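Long-range contacts in 2-aminomuconic 6-semialdehyde dehydrogenase (Pseudomonas sp., PDB 7BZV), which oxidises 2-aminomuconate 6-semialdehyde to 2-aminomuconate with NAD+ in the meta-cleavage breakdown of 2-aminophenol, working as a tetramer: residues B[5-10]-B[204-209]; B[64-69]-B[115-120]; B[295-300]-B[397-402]; B[337-342]-B[369-374]; B[438-443]-B[453-458]. All coordinates share one frame; numbering follows the deposited sequence.

In the fold
Interactions 1 and 2 come first along the chain, with interaction 2 nested inside the loop closed by interaction 1. Interactions 3, 4 and 5 follow, and interaction 4 lies inside the loop of interaction 3. Interactions 3 and 5 reach the same seven-stranded sheet, their centres about 24 Å apart. Interaction 4 packs helix 332-348 beside the lead-in to another strand of that sheet. Interaction 1 joins two other sheets, on the opposite side of the chain's centre from interaction 3, with centres about 50 Å apart. Interactions 2 and 5 come within about 7 Å at their nearest atoms. Both border other subunits, so these two link the fold to the tetramer.

Interaction 1 of 5, residues B[5-10]-B[204-209]; sequences YRNFVD and NLVHGF
The His207 ring turns its edge toward Arg6. Arg6 O lies near the ring plane, 3.5 Å from His207 CD2. Tyr5 O and the amide oxygen of Asn7 come at the ring obliquely. The imidazole NE2 has its bond outside the two segments, with Thr187 on helix 184-196. Here strand 3-9 joins strand 203-205 through a single antiparallel bridge, Phe8 with Leu205, which ties the N-terminal sheet to the large sheet that contains strand 203-205. The bridge is a hydrogen-bonded pair. Phe8 N gives to Leu205 O at 2.9 Å, and Leu205 N gives to Phe8 O at 2.7 Å. The CB atoms of these two residues also touch, 4.1 Å apart. Beyond each end of the bridge an asparagine amide takes over. Asn7 has CG beside its backbone N (chi1 -54°), which carries OD1 across to His207 N at 2.8 Å. Its ND2 is held by His35 O and Val14 O. An alanine here is likely to leave His207 N without its acceptor and those two carbonyls without their shared donor. Asn204 mirrors this from the other segment. Its ND2 is bonded to Gly201 O. Its OD1 receives Asp10 N at 2.8 Å, in a nearly straight bond of 174° at the hydrogen.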
# COMPACT_ATOMS: atom_id res chain seq x y z
N TYR B 5 -25.61 -23.42 29.29
CA TYR B 5 -24.97 -22.80 28.14
C TYR B 5 -25.73 -23.33 26.93
O TYR B 5 -25.60 -24.51 26.56
CB TYR B 5 -23.47 -23.11 28.12
CG TYR B 5 -22.63 -22.29 29.10
CD1 TYR B 5 -22.90 -20.95 29.34
CD2 TYR B 5 -21.56 -22.87 29.79
CE1 TYR B 5 -22.11 -20.20 30.22
CE2 TYR B 5 -20.77 -22.14 30.67
CZ TYR B 5 -21.06 -20.80 30.89
OH TYR B 5 -20.28 -20.05 31.76
N ARG B 6 -26.59 -22.50 26.35
CA ARG B 6 -27.48 -22.93 25.28
C ARG B 6 -26.92 -22.52 23.92
O ARG B 6 -25.97 -21.73 23.81
CB ARG B 6 -28.88 -22.34 25.46
CG ARG B 6 -29.57 -22.80 26.74
CD ARG B 6 -30.85 -22.02 27.01
NE ARG B 6 -30.63 -20.58 26.96
CZ ARG B 6 -30.35 -19.83 28.02
NH1 ARG B 6 -30.28 -20.39 29.23
NH2 ARG B 6 -30.14 -18.52 27.87
N ASN B 7 -27.50 -23.09 22.88
CA ASN B 7 -27.22 -22.66 21.52
C ASN B 7 -27.95 -21.36 21.22
O ASN B 7 -28.93 -21.00 21.89
CB ASN B 7 -27.64 -23.73 20.51
CG ASN B 7 -27.06 -25.08 20.80
OD1 ASN B 7 -25.94 -25.39 20.39
ND2 ASN B 7 -27.82 -25.93 21.49
N PHE B 8 -27.48 -20.65 20.19
CA PHE B 8 -28.08 -19.39 19.76
C PHE B 8 -28.18 -19.42 18.24
O PHE B 8 -27.16 -19.30 17.55
CB PHE B 8 -27.26 -18.20 20.29
CG PHE B 8 -27.90 -16.86 20.10
CD1 PHE B 8 -29.01 -16.49 20.83
CD2 PHE B 8 -27.38 -15.95 19.17
CE1 PHE B 8 -29.62 -15.26 20.64
CE2 PHE B 8 -27.98 -14.72 18.96
CZ PHE B 8 -29.09 -14.36 19.70
N VAL B 9 -29.38 -19.60 17.71
CA VAL B 9 -29.57 -19.77 16.27
C VAL B 9 -30.67 -18.84 15.82
O VAL B 9 -31.79 -18.89 16.36
CB VAL B 9 -29.90 -21.23 15.89
CG1 VAL B 9 -30.29 -21.33 14.42
CG2 VAL B 9 -28.70 -22.15 16.19
N ASP B 10 -30.37 -17.99 14.84
CA ASP B 10 -31.34 -17.09 14.24
C ASP B 10 -32.07 -16.28 15.30
O ASP B 10 -33.30 -16.15 15.28
CB ASP B 10 -32.35 -17.87 13.38
CG ASP B 10 -32.97 -17.02 12.28
OD1 ASP B 10 -32.46 -15.91 11.98
OD2 ASP B 10 -33.97 -17.48 11.69
N ASN B 204 -24.39 -17.05 15.05
CA ASN B 204 -25.02 -18.28 15.49
C ASN B 204 -24.02 -19.15 16.24
O ASN B 204 -22.85 -19.25 15.86
CB ASN B 204 -25.56 -19.07 14.31
CG ASN B 204 -26.57 -18.30 13.51
OD1 ASN B 204 -27.71 -18.11 13.94
ND2 ASN B 204 -26.15 -17.81 12.35
N LEU B 205 -24.49 -19.75 17.33
CA LEU B 205 -23.65 -20.53 18.23
C LEU B 205 -24.24 -21.93 18.34
O LEU B 205 -25.39 -22.09 18.75
CB LEU B 205 -23.58 -19.88 19.62
CG LEU B 205 -22.92 -20.66 20.78
CD1 LEU B 205 -21.47 -20.80 20.57
CD2 LEU B 205 -23.21 -19.95 22.07
N VAL B 206 -23.44 -22.93 17.95
CA VAL B 206 -23.80 -24.33 18.11
C VAL B 206 -22.75 -25.01 18.98
O VAL B 206 -21.55 -24.88 18.71
CB VAL B 206 -23.91 -25.06 16.76
CG1 VAL B 206 -25.19 -24.60 16.05
CG2 VAL B 206 -22.69 -24.82 15.90
N HIS B 207 -23.20 -25.77 19.97
CA HIS B 207 -22.29 -26.48 20.86
C HIS B 207 -22.11 -27.95 20.46
O HIS B 207 -22.97 -28.57 19.82
CB HIS B 207 -22.80 -26.41 22.29
CG HIS B 207 -22.61 -25.08 22.94
ND1 HIS B 207 -21.37 -24.55 23.21
CD2 HIS B 207 -23.51 -24.16 23.36
CE1 HIS B 207 -21.51 -23.37 23.79
NE2 HIS B 207 -22.80 -23.11 23.89
N GLY B 208 -20.96 -28.49 20.84
CA GLY B 208 -20.78 -29.93 20.81
C GLY B 208 -19.31 -30.30 20.71
O GLY B 208 -18.44 -29.56 21.17
N PHE B 209 -19.08 -31.45 20.08
CA PHE B 209 -17.77 -32.03 19.90
C PHE B 209 -17.35 -31.90 18.44
O PHE B 209 -17.95 -31.13 17.67
CB PHE B 209 -17.80 -33.48 20.40
CG PHE B 209 -18.39 -33.62 21.76
CD1 PHE B 209 -19.77 -33.69 21.95
CD2 PHE B 209 -17.56 -33.66 22.88
CE1 PHE B 209 -20.31 -33.81 23.22
CE2 PHE B 209 -18.10 -33.78 24.15
CZ PHE B 209 -19.47 -33.85 24.32

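Interaction 2 of 5, residues B[64-69]-B[115-120]; sequences QRVDWL and DILATA
Val66 CG2 sits in the middle of this contact. It lies 3.8 Å from Leu117 CD2 and 3.9 Å from Ala118 CB, and it also rests against the backbone N of Ala118. Leu117 reaches across with one methyl, CD2. That methyl touches Val66, meets Arg65 CB at 3.9 Å and comes within 4.4 Å of Leu69 CD1. Leu117 CG lies anti to the backbone N (chi1 180°), which sends the branch over to the facing helix. The two helical segments, on helix 62-78 and helix 95-119, run antiparallel, 169° apart in direction. Their axes approach to 9.0 Å, close enough for the small Ala118 to meet Val66. Ala169 of helix 156-169 packs on both Leu69 and Leu117 and so closes one side of the cluster. Its carbonyl also accepts from Arg65 NE, and Thr60 OG1 bonds Arg65 NH1, so the charged end of Arg65 is held outside the contact. Ala118 also packs on Asp115 of a second subunit. Asp115 OD1 forms salt bridges with Arg70, just past 64-69 on helix 62-78, and with Arg70 of the second subunit. No hydrogen bond links the two segments, so between them the helices meet by apolar packing.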
# COMPACT_ATOMS: atom_id res chain seq x y z
N GLN B 64 -21.06 1.16 8.85
CA GLN B 64 -21.97 0.64 9.86
C GLN B 64 -21.36 -0.54 10.58
O GLN B 64 -21.58 -0.72 11.79
CB GLN B 64 -23.32 0.24 9.23
CG GLN B 64 -24.15 1.41 8.78
CD GLN B 64 -25.34 1.01 7.91
OE1 GLN B 64 -25.22 0.19 7.00
NE2 GLN B 64 -26.49 1.58 8.20
N ARG B 65 -20.63 -1.39 9.86
CA ARG B 65 -20.04 -2.55 10.52
C ARG B 65 -18.89 -2.12 11.44
O ARG B 65 -18.72 -2.69 12.52
CB ARG B 65 -19.63 -3.56 9.46
CG ARG B 65 -20.90 -4.15 8.78
CD ARG B 65 -20.65 -5.42 8.03
NE ARG B 65 -19.52 -5.30 7.13
CZ ARG B 65 -19.59 -4.83 5.89
NH1 ARG B 65 -20.75 -4.44 5.38
NH2 ARG B 65 -18.50 -4.77 5.16
N VAL B 66 -18.15 -1.09 11.06
CA VAL B 66 -17.18 -0.50 11.97
C VAL B 66 -17.86 -0.20 13.30
O VAL B 66 -17.40 -0.63 14.37
CB VAL B 66 -16.54 0.76 11.36
CG1 VAL B 66 -15.75 1.50 12.45
CG2 VAL B 66 -15.61 0.42 10.17
N ASP B 67 -18.99 0.50 13.24
CA ASP B 67 -19.72 0.86 14.45
C ASP B 67 -20.23 -0.39 15.19
O ASP B 67 -20.16 -0.45 16.42
CB ASP B 67 -20.90 1.77 14.10
CG ASP B 67 -20.47 3.18 13.68
OD1 ASP B 67 -19.27 3.49 13.81
OD2 ASP B 67 -21.31 3.96 13.19
N TRP B 68 -20.78 -1.37 14.47
CA TRP B 68 -21.23 -2.59 15.13
C TRP B 68 -20.08 -3.24 15.89
O TRP B 68 -20.24 -3.65 17.05
CB TRP B 68 -21.79 -3.58 14.11
CG TRP B 68 -23.20 -3.37 13.65
CD1 TRP B 68 -23.62 -3.13 12.37
CD2 TRP B 68 -24.37 -3.43 14.45
NE1 TRP B 68 -24.98 -3.00 12.33
CE2 TRP B 68 -25.48 -3.20 13.59
CE3 TRP B 68 -24.60 -3.66 15.81
CZ2 TRP B 68 -26.79 -3.19 14.04
CZ3 TRP B 68 -25.90 -3.65 16.25
CH2 TRP B 68 -26.98 -3.40 15.38
N LEU B 69 -18.91 -3.34 15.25
CA LEU B 69 -17.77 -4.00 15.89
C LEU B 69 -17.39 -3.27 17.17
O LEU B 69 -17.02 -3.89 18.16
CB LEU B 69 -16.56 -4.04 14.94
CG LEU B 69 -16.72 -4.92 13.70
CD1 LEU B 69 -15.55 -4.64 12.74
CD2 LEU B 69 -16.76 -6.35 14.07
N ASP B 115 -10.91 -0.65 13.19
CA ASP B 115 -9.98 0.32 12.63
C ASP B 115 -9.51 -0.10 11.24
O ASP B 115 -9.48 0.72 10.31
CB ASP B 115 -8.74 0.49 13.55
CG ASP B 115 -9.06 1.14 14.88
OD1 ASP B 115 -10.13 1.76 15.07
OD2 ASP B 115 -8.24 0.99 15.79
N ILE B 116 -9.12 -1.37 11.08
CA ILE B 116 -8.65 -1.85 9.77
C ILE B 116 -9.73 -1.71 8.71
O ILE B 116 -9.48 -1.28 7.59
CB ILE B 116 -8.20 -3.31 9.88
CG1 ILE B 116 -6.88 -3.28 10.65
CG2 ILE B 116 -8.01 -3.95 8.50
CD1 ILE B 116 -6.58 -4.48 11.42
N LEU B 117 -10.96 -2.06 9.07
CA LEU B 117 -12.07 -1.91 8.12
C LEU B 117 -12.30 -0.46 7.79
O LEU B 117 -12.52 -0.10 6.62
CB LEU B 117 -13.34 -2.53 8.70
CG LEU B 117 -14.62 -2.47 7.84
CD1 LEU B 117 -14.42 -3.16 6.50
CD2 LEU B 117 -15.81 -3.08 8.65
N ALA B 118 -12.22 0.41 8.79
CA ALA B 118 -12.51 1.82 8.55
C ALA B 118 -11.58 2.42 7.51
O ALA B 118 -12.01 3.26 6.71
CB ALA B 118 -12.43 2.62 9.85
N THR B 119 -10.31 1.99 7.46
CA THR B 119 -9.38 2.60 6.54
C THR B 119 -9.02 1.72 5.35
O THR B 119 -8.19 2.12 4.54
CB THR B 119 -8.10 3.01 7.28
OG1 THR B 119 -7.49 1.85 7.85
CG2 THR B 119 -8.39 4.00 8.41
N ALA B 120 -9.66 0.58 5.19
CA ALA B 120 -9.26 -0.34 4.13
C ALA B 120 -9.41 0.35 2.77
O ALA B 120 -10.47 0.92 2.49
CB ALA B 120 -10.14 -1.58 4.18

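Interaction 3 of 5, residues B[295-300]-B[397-402]; sequences VERPIF and VTPFDS
Val295 N gives to Thr398 O at 3.0 Å, Phe400 N gives to Val295 O at 3.0 Å, and Arg297 N gives to Phe400 O at 2.8 Å. In the second, Phe400 N stands 46° out of the Val295 carbonyl plane. These bonds make a parallel pairing of strands 290-296 and 394-400 in the seven-stranded sheet, where the first strand runs straight into helix 297-312. Ring and apolar contacts lie on both faces of the pairing. On one, Glu296 CB stands over the face of the Phe400 ring, 4.0 Å from its centroid. Phe400 CG, between its backbone N and carbonyl carbon (chi1 75°), lays the ring there. On the other, Pro399 CD covers a face of the Phe300 ring, and Val295 CG2 meets Val397 CG2. Arg297 NH1 forms a salt bridge with Asp401 OD2 at 2.8 Å, the carboxylate at the guanidinium edge and Pro399 CG over one guanidinium face. A water joins Glu296 OE2 to Asp401 O, while Glu296 OE1 accepts from Ala264 N.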
# COMPACT_ATOMS: atom_id res chain seq x y z
N VAL B 295 20.42 -23.20 24.06
CA VAL B 295 21.16 -22.20 24.82
C VAL B 295 22.63 -22.29 24.44
O VAL B 295 23.22 -23.37 24.48
CB VAL B 295 20.99 -22.40 26.34
CG1 VAL B 295 21.67 -21.27 27.12
CG2 VAL B 295 19.50 -22.54 26.66
N GLU B 296 23.21 -21.15 24.05
CA GLU B 296 24.61 -21.14 23.67
C GLU B 296 25.47 -21.65 24.83
O GLU B 296 25.30 -21.27 26.00
CB GLU B 296 25.03 -19.76 23.23
CG GLU B 296 26.29 -19.78 22.40
CD GLU B 296 26.79 -18.39 22.03
OE1 GLU B 296 26.08 -17.38 22.24
OE2 GLU B 296 27.92 -18.34 21.51
N ARG B 297 26.40 -22.54 24.49
CA ARG B 297 27.13 -23.34 25.49
C ARG B 297 27.67 -22.52 26.66
O ARG B 297 27.53 -22.97 27.80
CB ARG B 297 28.28 -24.09 24.80
CG ARG B 297 29.06 -25.14 25.64
CD ARG B 297 29.66 -26.28 24.75
NE ARG B 297 28.99 -27.49 25.18
CZ ARG B 297 28.32 -28.32 24.41
NH1 ARG B 297 28.27 -28.15 23.10
NH2 ARG B 297 27.70 -29.34 24.97
N PRO B 298 28.30 -21.36 26.45
CA PRO B 298 28.91 -20.65 27.60
C PRO B 298 27.92 -20.19 28.66
O PRO B 298 28.35 -19.91 29.79
CB PRO B 298 29.61 -19.45 26.95
CG PRO B 298 29.92 -19.92 25.54
CD PRO B 298 28.71 -20.78 25.16
N ILE B 299 26.62 -20.08 28.36
CA ILE B 299 25.65 -19.74 29.39
C ILE B 299 24.70 -20.89 29.71
O ILE B 299 23.76 -20.71 30.46
CB ILE B 299 24.86 -18.47 29.06
CG1 ILE B 299 24.19 -18.57 27.70
CG2 ILE B 299 25.75 -17.23 29.17
CD1 ILE B 299 22.99 -17.70 27.62
N PHE B 300 24.95 -22.09 29.16
CA PHE B 300 24.00 -23.19 29.35
C PHE B 300 23.82 -23.54 30.83
O PHE B 300 22.70 -23.71 31.31
CB PHE B 300 24.46 -24.42 28.57
CG PHE B 300 23.59 -25.62 28.78
CD1 PHE B 300 22.45 -25.80 28.04
CD2 PHE B 300 23.96 -26.59 29.69
CE1 PHE B 300 21.68 -26.91 28.22
CE2 PHE B 300 23.19 -27.70 29.87
CZ PHE B 300 22.04 -27.86 29.14
N VAL B 397 15.86 -28.63 27.08
CA VAL B 397 16.92 -27.64 26.90
C VAL B 397 18.22 -28.34 26.51
O VAL B 397 18.58 -29.37 27.08
CB VAL B 397 17.07 -26.75 28.16
CG1 VAL B 397 17.47 -27.57 29.34
CG2 VAL B 397 18.04 -25.64 27.92
N THR B 398 18.93 -27.76 25.54
CA THR B 398 20.14 -28.36 24.97
C THR B 398 21.12 -27.25 24.64
O THR B 398 20.70 -26.14 24.28
CB THR B 398 19.78 -29.20 23.71
OG1 THR B 398 20.93 -29.85 23.13
CG2 THR B 398 19.11 -28.29 22.65
N PRO B 399 22.42 -27.49 24.76
CA PRO B 399 23.40 -26.48 24.34
C PRO B 399 23.63 -26.49 22.84
O PRO B 399 23.43 -27.49 22.15
CB PRO B 399 24.69 -26.91 25.07
CG PRO B 399 24.56 -28.43 25.16
CD PRO B 399 23.06 -28.71 25.31
N PHE B 400 24.07 -25.34 22.34
CA PHE B 400 24.56 -25.21 20.97
C PHE B 400 25.83 -24.37 20.96
O PHE B 400 26.14 -23.65 21.92
CB PHE B 400 23.52 -24.58 20.01
CG PHE B 400 23.32 -23.11 20.17
CD1 PHE B 400 24.05 -22.20 19.44
CD2 PHE B 400 22.35 -22.63 21.03
CE1 PHE B 400 23.83 -20.82 19.58
CE2 PHE B 400 22.15 -21.30 21.16
CZ PHE B 400 22.88 -20.38 20.42
N ASP B 401 26.58 -24.48 19.85
CA ASP B 401 27.86 -23.79 19.74
C ASP B 401 27.89 -22.74 18.65
O ASP B 401 28.53 -21.71 18.84
CB ASP B 401 28.99 -24.80 19.51
CG ASP B 401 29.16 -25.72 20.71
OD1 ASP B 401 29.50 -25.20 21.78
OD2 ASP B 401 28.87 -26.93 20.61
N SER B 402 27.18 -22.91 17.55
CA SER B 402 27.29 -21.94 16.48
C SER B 402 25.93 -21.54 15.93
O SER B 402 24.92 -22.24 16.07
CB SER B 402 28.20 -22.48 15.36
OG SER B 402 27.44 -23.28 14.49
O HOH W 1 29.38 -20.57 21.20

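Interaction 4 of 5, residues B[337-342]-B[369-374]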
# COMPACT_ATOMS: atom_id res chain seq x y z
N LYS B 337 -2.58 -36.97 28.90
CA LYS B 337 -1.67 -36.96 27.75
C LYS B 337 -0.32 -36.33 28.10
O LYS B 337 0.73 -36.86 27.75
CB LYS B 337 -2.30 -36.22 26.56
CG LYS B 337 -1.40 -36.10 25.34
CD LYS B 337 -1.99 -35.12 24.31
CE LYS B 337 -1.00 -34.81 23.19
NZ LYS B 337 -0.79 -33.34 22.96
N VAL B 338 -0.32 -35.19 28.80
CA VAL B 338 0.96 -34.58 29.17
C VAL B 338 1.75 -35.50 30.10
O VAL B 338 2.96 -35.68 29.94
CB VAL B 338 0.71 -33.20 29.80
CG1 VAL B 338 1.98 -32.61 30.39
CG2 VAL B 338 0.09 -32.26 28.76
N LEU B 339 1.08 -36.12 31.08
CA LEU B 339 1.84 -37.02 31.95
C LEU B 339 2.39 -38.22 31.19
O LEU B 339 3.46 -38.73 31.53
CB LEU B 339 0.97 -37.50 33.11
CG LEU B 339 0.62 -36.45 34.15
CD1 LEU B 339 -0.20 -37.08 35.28
CD2 LEU B 339 1.90 -35.81 34.69
N SER B 340 1.66 -38.72 30.19
CA SER B 340 2.21 -39.78 29.35
C SER B 340 3.50 -39.33 28.69
O SER B 340 4.42 -40.13 28.49
CB SER B 340 1.20 -40.19 28.28
OG SER B 340 -0.12 -40.15 28.77
N TYR B 341 3.58 -38.06 28.31
CA TYR B 341 4.80 -37.57 27.69
C TYR B 341 5.90 -37.40 28.73
O TYR B 341 7.07 -37.67 28.42
CB TYR B 341 4.52 -36.27 26.91
CG TYR B 341 4.17 -36.50 25.44
CD1 TYR B 341 5.13 -36.97 24.53
CD2 TYR B 341 2.90 -36.25 24.94
CE1 TYR B 341 4.82 -37.18 23.18
CE2 TYR B 341 2.58 -36.46 23.59
CZ TYR B 341 3.54 -36.93 22.72
OH TYR B 341 3.24 -37.13 21.39
N PHE B 342 5.57 -36.98 29.96
CA PHE B 342 6.56 -37.03 31.03
C PHE B 342 7.13 -38.44 31.17
O PHE B 342 8.33 -38.62 31.42
CB PHE B 342 5.95 -36.59 32.38
CG PHE B 342 5.63 -35.13 32.49
CD1 PHE B 342 5.79 -34.26 31.41
CD2 PHE B 342 5.15 -34.62 33.68
CE1 PHE B 342 5.48 -32.91 31.53
CE2 PHE B 342 4.84 -33.27 33.81
CZ PHE B 342 5.01 -32.42 32.74
N ALA B 369 -6.99 -31.10 37.39
CA ALA B 369 -6.07 -31.61 36.38
C ALA B 369 -4.73 -30.89 36.40
O ALA B 369 -4.31 -30.31 35.38
CB ALA B 369 -6.71 -31.50 34.99
N TRP B 370 -4.03 -30.95 37.53
CA TRP B 370 -2.81 -30.16 37.68
C TRP B 370 -1.57 -30.94 37.25
O TRP B 370 -1.52 -32.17 37.31
CB TRP B 370 -2.64 -29.70 39.12
CG TRP B 370 -3.76 -28.87 39.67
CD1 TRP B 370 -4.99 -29.30 40.08
CD2 TRP B 370 -3.74 -27.46 39.90
NE1 TRP B 370 -5.74 -28.25 40.52
CE2 TRP B 370 -5.00 -27.10 40.43
CE3 TRP B 370 -2.78 -26.46 39.70
CZ2 TRP B 370 -5.32 -25.79 40.77
CZ3 TRP B 370 -3.10 -25.16 40.04
CH2 TRP B 370 -4.35 -24.84 40.57
N VAL B 371 -0.53 -30.19 36.86
CA VAL B 371 0.78 -30.75 36.56
C VAL B 371 1.85 -29.71 36.89
O VAL B 371 1.61 -28.51 36.84
CB VAL B 371 0.85 -31.17 35.07
CG1 VAL B 371 0.76 -29.94 34.16
CG2 VAL B 371 2.11 -31.94 34.81
N GLU B 372 3.06 -30.18 37.20
CA GLU B 372 4.17 -29.30 37.55
C GLU B 372 4.85 -28.71 36.30
O GLU B 372 5.06 -29.40 35.30
CB GLU B 372 5.22 -30.07 38.34
CG GLU B 372 4.75 -30.54 39.69
CD GLU B 372 5.80 -31.34 40.40
OE1 GLU B 372 6.53 -32.09 39.71
OE2 GLU B 372 5.90 -31.22 41.63
N PRO B 373 5.27 -27.45 36.38
CA PRO B 373 6.16 -26.91 35.34
C PRO B 373 7.46 -27.72 35.30
O PRO B 373 8.08 -27.98 36.33
CB PRO B 373 6.39 -25.47 35.78
CG PRO B 373 6.10 -25.46 37.29
CD PRO B 373 5.05 -26.50 37.49
N THR B 374 7.86 -28.13 34.10
CA THR B 374 8.84 -29.20 33.95
C THR B 374 9.89 -28.79 32.92
O THR B 374 9.58 -28.16 31.90
CB THR B 374 8.12 -30.50 33.56
OG1 THR B 374 7.20 -30.85 34.61
CG2 THR B 374 9.08 -31.68 33.35
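Phe342 and Thr374 form the close part of this contact. The side chains come from opposite directions, and Thr374 CG2 stands over one face of the ring, 4.1 Å above its plane and offset toward the rim. Thr374 OG1 lies nearer, 3.3 Å from Phe342 CZ. Glu372 O sits at the ring edge, near its plane, 4.0 Å from the same CZ. Val371 brings its CG2 methyl to the ring obliquely. The Phe342 ring is put there by its first torsion (chi1 -71°), with CG beside the backbone N and anti to the carbonyl carbon. The packing thins toward the start of the helical segment. Leu339 CD2 meets Val371 CG2 at 3.9 Å as the two side chains slide past each other, and Leu339 is partly exposed. Val338 CG1 only reaches the same methyl at 4.5 Å. The contact lays helix 332-348 against the loop leading into strand 374-377, and Ile394 of the adjoining strand touches both Phe342 and Thr374. An alanine in place of Phe342 would probably open a gap between helix and loop beside Val371 and Thr374, which would lose the ring they pack on. Thr374 OG1 gives to Glu372 O at 2.7 Å and accepts from Gly356 N. The hydroxyl against the ring is thus satisfied within the loop side, and the helix side of this contact is apolar.

Interaction 5 of 5, residues B[438-443]-B[453-458]; sequences VGISWV and TPFGGA
Where strand 440-443 begins, at an outermost strand of the chain's seven-stranded sheet, Gly439 packs on Gly456 of the segment 453-458. The sheet does not end there in the tetramer. Residues 440-443 pair in parallel with a strand of a third subunit. Within the chain, Gly439 CA points a hydrogen at Gly456 O, 3.2 Å away and nearly straight at 173°. The carbonyl lies where a CB on Gly439 would have to sit, so the approach depends on the missing side chain. One apolar touch lies beside it, Ile440 CG2 to Phe455 CE2 at 4.3 Å, oblique to the ring. Ile440 CG1 also lies over a face of the Trp442 ring. The Phe455 ring has a further partner in Arg449, a cation-pi contact. No conventional hydrogen bond crosses the two segments. Gly456 O is buried and has no hydrogen-bond partner in the model, so the CA-H contact from Gly439 is likely to be a weak compensation for it.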
# COMPACT_ATOMS: atom_id res chain seq x y z
N VAL B 438 9.13 -20.03 10.24
CA VAL B 438 7.99 -19.90 11.13
C VAL B 438 7.14 -18.74 10.64
O VAL B 438 7.58 -17.92 9.83
CB VAL B 438 8.43 -19.68 12.60
CG1 VAL B 438 9.31 -20.86 13.09
CG2 VAL B 438 9.14 -18.36 12.71
N GLY B 439 5.92 -18.65 11.17
CA GLY B 439 5.08 -17.51 10.86
C GLY B 439 5.40 -16.29 11.68
O GLY B 439 5.21 -15.16 11.21
N ILE B 440 5.88 -16.47 12.90
CA ILE B 440 6.20 -15.31 13.74
C ILE B 440 7.49 -15.57 14.49
O ILE B 440 7.63 -16.59 15.17
CB ILE B 440 5.05 -14.97 14.71
CG1 ILE B 440 5.46 -13.85 15.65
CG2 ILE B 440 4.65 -16.17 15.56
CD1 ILE B 440 5.46 -12.54 15.09
N SER B 441 8.45 -14.68 14.33
CA SER B 441 9.80 -14.85 14.85
C SER B 441 10.09 -13.64 15.74
O SER B 441 10.34 -12.55 15.23
CB SER B 441 10.78 -14.99 13.70
OG SER B 441 12.04 -15.51 14.11
N TRP B 442 10.05 -13.84 17.05
CA TRP B 442 10.20 -12.76 18.02
C TRP B 442 11.66 -12.61 18.41
O TRP B 442 12.36 -13.61 18.59
CB TRP B 442 9.38 -13.04 19.29
CG TRP B 442 7.94 -12.83 19.15
CD1 TRP B 442 7.30 -11.65 18.95
CD2 TRP B 442 6.92 -13.83 19.25
NE1 TRP B 442 5.95 -11.84 18.92
CE2 TRP B 442 5.69 -13.18 19.08
CE3 TRP B 442 6.93 -15.20 19.46
CZ2 TRP B 442 4.47 -13.87 19.08
CZ3 TRP B 442 5.73 -15.88 19.51
CH2 TRP B 442 4.52 -15.22 19.30
N VAL B 443 12.09 -11.37 18.62
CA VAL B 443 13.43 -11.09 19.11
C VAL B 443 13.33 -10.30 20.42
O VAL B 443 12.74 -9.22 20.46
CB VAL B 443 14.27 -10.31 18.10
CG1 VAL B 443 15.63 -10.05 18.75
CG2 VAL B 443 14.44 -11.05 16.76
N THR B 453 -0.53 -7.22 11.51
CA THR B 453 0.56 -7.88 10.82
C THR B 453 0.17 -9.30 10.46
O THR B 453 -0.69 -9.89 11.12
CB THR B 453 1.80 -7.91 11.71
OG1 THR B 453 1.56 -8.88 12.76
CG2 THR B 453 2.16 -6.47 12.32
N PRO B 454 0.85 -9.91 9.48
CA PRO B 454 0.47 -11.26 9.02
C PRO B 454 0.90 -12.31 10.03
O PRO B 454 2.03 -12.28 10.53
CB PRO B 454 1.23 -11.43 7.69
CG PRO B 454 2.43 -10.45 7.78
CD PRO B 454 1.90 -9.29 8.63
N PHE B 455 -0.01 -13.22 10.34
CA PHE B 455 0.18 -14.24 11.37
C PHE B 455 -0.39 -15.55 10.89
O PHE B 455 -1.48 -15.58 10.31
CB PHE B 455 -0.51 -13.85 12.64
CG PHE B 455 -0.57 -14.92 13.70
CD1 PHE B 455 -1.64 -15.82 13.77
CD2 PHE B 455 0.42 -14.98 14.65
CE1 PHE B 455 -1.72 -16.75 14.82
CE2 PHE B 455 0.37 -15.92 15.68
CZ PHE B 455 -0.71 -16.79 15.80
N GLY B 456 0.34 -16.62 11.16
CA GLY B 456 -0.04 -17.93 10.66
C GLY B 456 1.14 -18.85 10.85
O GLY B 456 2.14 -18.47 11.46
N GLY B 457 1.01 -20.06 10.34
CA GLY B 457 2.04 -21.07 10.49
C GLY B 457 2.50 -21.67 9.17
O GLY B 457 1.74 -21.74 8.20
N ALA B 458 3.77 -22.08 9.15
CA ALA B 458 4.37 -22.78 8.02
C ALA B 458 4.25 -24.29 8.20
O ALA B 458 4.16 -24.80 9.33
CB ALA B 458 5.85 -22.41 7.86